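DUF2235 domain-containing protein (Pseudomonas aeruginosa, PDB 4O5P) is a type VI secretion effector of the Tle1 family that acts as a phospholipase, probably hydrolysing membrane lipids through an alpha/beta-hydrolase catalytic domain. Local coordinates at residues Ala499-Asp504 with Arg573-Ala578. Residues are numbered along the deposited sequence; the frame is centred on the assembly and turned at random.
Sequences ANVPPD and RQLLGA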
ATOM      1  N   ALA A 499      14.980  26.703  -3.245  1.00 20.39           N
ATOM      2  CA  ALA A 499      16.412  26.941  -3.155  1.00 22.13           C
ATOM      3  C   ALA A 499      17.075  25.886  -2.282  1.00 23.55           C
ATOM      4  O   ALA A 499      18.277  25.654  -2.405  1.00 24.00           O
ATOM      5  CB  ALA A 499      16.702  28.341  -2.639  1.00 24.84           C
ATOM      6  N   ASN A 500      16.298  25.240  -1.411  1.00 21.35           N
ATOM      7  CA  ASN A 500      16.882  24.231  -0.530  1.00 22.82           C
ATOM      8  C   ASN A 500      16.616  22.792  -0.961  1.00 21.73           C
ATOM      9  O   ASN A 500      16.863  21.841  -0.208  1.00 22.15           O
ATOM     10  CB  ASN A 500      16.459  24.462   0.922  1.00 27.85           C
ATOM     11  CG  ASN A 500      16.987  25.770   1.475  1.00 29.10           C
ATOM     12  OD1 ASN A 500      18.060  26.238   1.079  1.00 32.49           O
ATOM     13  ND2 ASN A 500      16.236  26.371   2.386  1.00 32.87           N
ATOM     14  N   VAL A 501      16.104  22.635  -2.172  1.00 21.99           N
ATOM     15  CA  VAL A 501      16.047  21.327  -2.783  1.00 20.34           C
ATOM     16  C   VAL A 501      17.478  20.964  -3.145  1.00 18.26           C
ATOM     17  O   VAL A 501      18.157  21.748  -3.795  1.00 21.53           O
ATOM     18  CB  VAL A 501      15.203  21.352  -4.071  1.00 20.09           C
ATOM     19  CG1 VAL A 501      15.295  20.004  -4.788  1.00 21.10           C
ATOM     20  CG2 VAL A 501      13.755  21.736  -3.746  1.00 19.22           C
ATOM     21  N   PRO A 502      17.938  19.783  -2.713  1.00 19.95           N
ATOM     22  CA  PRO A 502      19.304  19.319  -2.999  1.00 25.81           C
ATOM     23  C   PRO A 502      19.563  19.311  -4.509  1.00 24.76           C
ATOM     24  O   PRO A 502      18.646  19.057  -5.286  1.00 22.37           O
ATOM     25  CB  PRO A 502      19.327  17.892  -2.427  1.00 20.34           C
ATOM     26  CG  PRO A 502      18.207  17.859  -1.411  1.00 24.91           C
ATOM     27  CD  PRO A 502      17.148  18.781  -1.976  1.00 22.54           C
ATOM     28  N   PRO A 503      20.795  19.625  -4.921  1.00 25.33           N
ATOM     29  CA  PRO A 503      21.095  19.670  -6.359  1.00 23.92           C
ATOM     30  C   PRO A 503      21.036  18.272  -6.956  1.00 23.48           C
ATOM     31  O   PRO A 503      21.411  17.314  -6.273  1.00 24.48           O
ATOM     32  CB  PRO A 503      22.526  20.207  -6.400  1.00 25.91           C
ATOM     33  CG  PRO A 503      23.125  19.802  -5.082  1.00 24.82           C
ATOM     34  CD  PRO A 503      21.991  19.831  -4.081  1.00 24.24           C
ATOM     35  N   ASP A 504      20.558  18.152  -8.193  1.00 21.13           N
ATOM     36  CA  ASP A 504      20.405  16.846  -8.822  1.00 26.63           C
ATOM     37  C   ASP A 504      21.741  16.171  -9.048  1.00 27.25           C
ATOM     38  O   ASP A 504      22.752  16.831  -9.286  1.00 20.95           O
ATOM     39  CB  ASP A 504      19.668  16.947 -10.163  1.00 20.42           C
ATOM     40  CG  ASP A 504      18.216  17.325 -10.009  1.00 22.86           C
ATOM     41  OD1 ASP A 504      17.687  17.291  -8.874  1.00 24.62           O
ATOM     42  OD2 ASP A 504      17.592  17.660 -11.037  1.00 24.28           O
ATOM     43  N   ARG A 573      14.858  18.787 -11.318  1.00 23.38           N
ATOM     44  CA  ARG A 573      14.245  18.609 -12.634  1.00 20.49           C
ATOM     45  C   ARG A 573      12.805  18.140 -12.477  1.00 20.49           C
ATOM     46  O   ARG A 573      11.921  18.590 -13.193  1.00 21.37           O
ATOM     47  CB  ARG A 573      15.061  17.621 -13.496  1.00 24.03           C
ATOM     48  CG  ARG A 573      14.242  16.609 -14.329  1.00 33.07           C
ATOM     49  CD  ARG A 573      13.562  17.251 -15.531  1.00 35.26           C
ATOM     50  NE  ARG A 573      12.863  16.305 -16.413  1.00 47.00           N
ATOM     51  CZ  ARG A 573      11.561  16.361 -16.698  1.00 37.59           C
ATOM     52  NH1 ARG A 573      10.808  17.309 -16.168  1.00 34.16           N
ATOM     53  NH2 ARG A 573      11.013  15.472 -17.520  1.00 38.63           N
ATOM     54  N   GLN A 574      12.568  17.250 -11.521  1.00 22.63           N
ATOM     55  CA  GLN A 574      11.229  16.685 -11.352  1.00 22.26           C
ATOM     56  C   GLN A 574      10.242  17.696 -10.787  1.00 18.12           C
ATOM     57  O   GLN A 574       9.114  17.806 -11.271  1.00 17.72           O
ATOM     58  CB  GLN A 574      11.281  15.422 -10.499  1.00 17.56           C
ATOM     59  CG  GLN A 574      11.947  14.258 -11.217  1.00 22.60           C
ATOM     60  CD  GLN A 574      12.190  13.061 -10.320  1.00 24.84           C
ATOM     61  OE1 GLN A 574      12.032  13.134  -9.090  1.00 23.44           O
ATOM     62  NE2 GLN A 574      12.601  11.953 -10.926  1.00 25.34           N
ATOM     63  N   LEU A 575      10.659  18.451  -9.777  1.00 17.89           N
ATOM     64  CA  LEU A 575       9.787  19.504  -9.252  1.00 18.23           C
ATOM     65  C   LEU A 575       9.519  20.602 -10.283  1.00 18.88           C
ATOM     66  O   LEU A 575       8.373  21.000 -10.465  1.00 16.94           O
ATOM     67  CB  LEU A 575      10.307  20.089  -7.930  1.00 18.50           C
ATOM     68  CG  LEU A 575      10.226  19.188  -6.705  1.00 20.05           C
ATOM     69  CD1 LEU A 575      11.033  19.780  -5.572  1.00 21.33           C
ATOM     70  CD2 LEU A 575       8.782  18.974  -6.270  1.00 18.96           C
ATOM     71  N   LEU A 576      10.556  21.061 -10.981  1.00 20.69           N
ATOM     72  CA  LEU A 576      10.360  22.013 -12.089  1.00 16.13           C
ATOM     73  C   LEU A 576       9.435  21.486 -13.205  1.00 17.63           C
ATOM     74  O   LEU A 576       8.584  22.223 -13.717  1.00 16.83           O
ATOM     75  CB  LEU A 576      11.707  22.453 -12.675  1.00 23.71           C
ATOM     76  CG  LEU A 576      12.621  23.312 -11.800  1.00 20.93           C
ATOM     77  CD1 LEU A 576      13.915  23.607 -12.546  1.00 25.47           C
ATOM     78  CD2 LEU A 576      11.925  24.617 -11.415  1.00 18.53           C
ATOM     79  N   GLY A 577       9.590  20.214 -13.565  1.00 19.53           N
ATOM     80  CA  GLY A 577       8.734  19.606 -14.573  1.00 20.26           C
ATOM     81  C   GLY A 577       7.279  19.576 -14.137  1.00 19.69           C
ATOM     82  O   GLY A 577       6.382  20.007 -14.874  1.00 22.25           O
ATOM     83  N   ALA A 578       7.048  19.058 -12.933  1.00 18.52           N
ATOM     84  CA  ALA A 578       5.721  19.040 -12.328  1.00 19.20           C
ATOM     85  C   ALA A 578       5.095  20.432 -12.254  1.00 17.77           C
ATOM     86  O   ALA A 578       3.916  20.605 -12.553  1.00 17.60           O
ATOM     87  CB  ALA A 578       5.799  18.429 -10.935  1.00 19.71           C
TER
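Asp-504, in the loop before helix 507-528, meets the backbone N-H of Arg-573 in the first turn of helix 571-587. OD2 of Asp-504 accepts from N of Arg-573 at 3.0 Å, with an N-H...O angle of 159°. It uses its syn lone pair, on the side of OD1. The other oxygen, OD1, accepts from the backbone N of Gln-572. The carboxylate thus bridges two consecutive amides and is held by both oxygens. CG of Asp-504 sits beside its own backbone N, anti to the carbonyl carbon (chi1 -69°), which turns the carboxylate to the helix. Helix 571-587 begins two residues before Arg-573, so the acid binds at its N-terminal end. The amides there and the helix dipole would probably favour a negative charge on Asp-504.

Arg-573 does not pair with this acid through its guanidinium. CB of Arg-573 lies 3.5 Å from OD2 of Asp-504, but the chain bends at chi2 (74°) and leads away. The guanidinium has CA of Gly-577 at its edge, in its plane.

Both segments belong to the Tle1-like C-terminal region. The contact ties the loop between helices 469-487 and 507-528 to helix 571-587.

A second, apolar touch lies along the loop at Val-501. CG2 of Val-501 meets CD1 of Leu-575 at 3.8 Å, methyl against methyl, with the two side chains at a slant. Both residues are buried. Val-501 also packs on Asp-571 and Gln-572, while Leu-575 touches Tyr-488 and Ala-664.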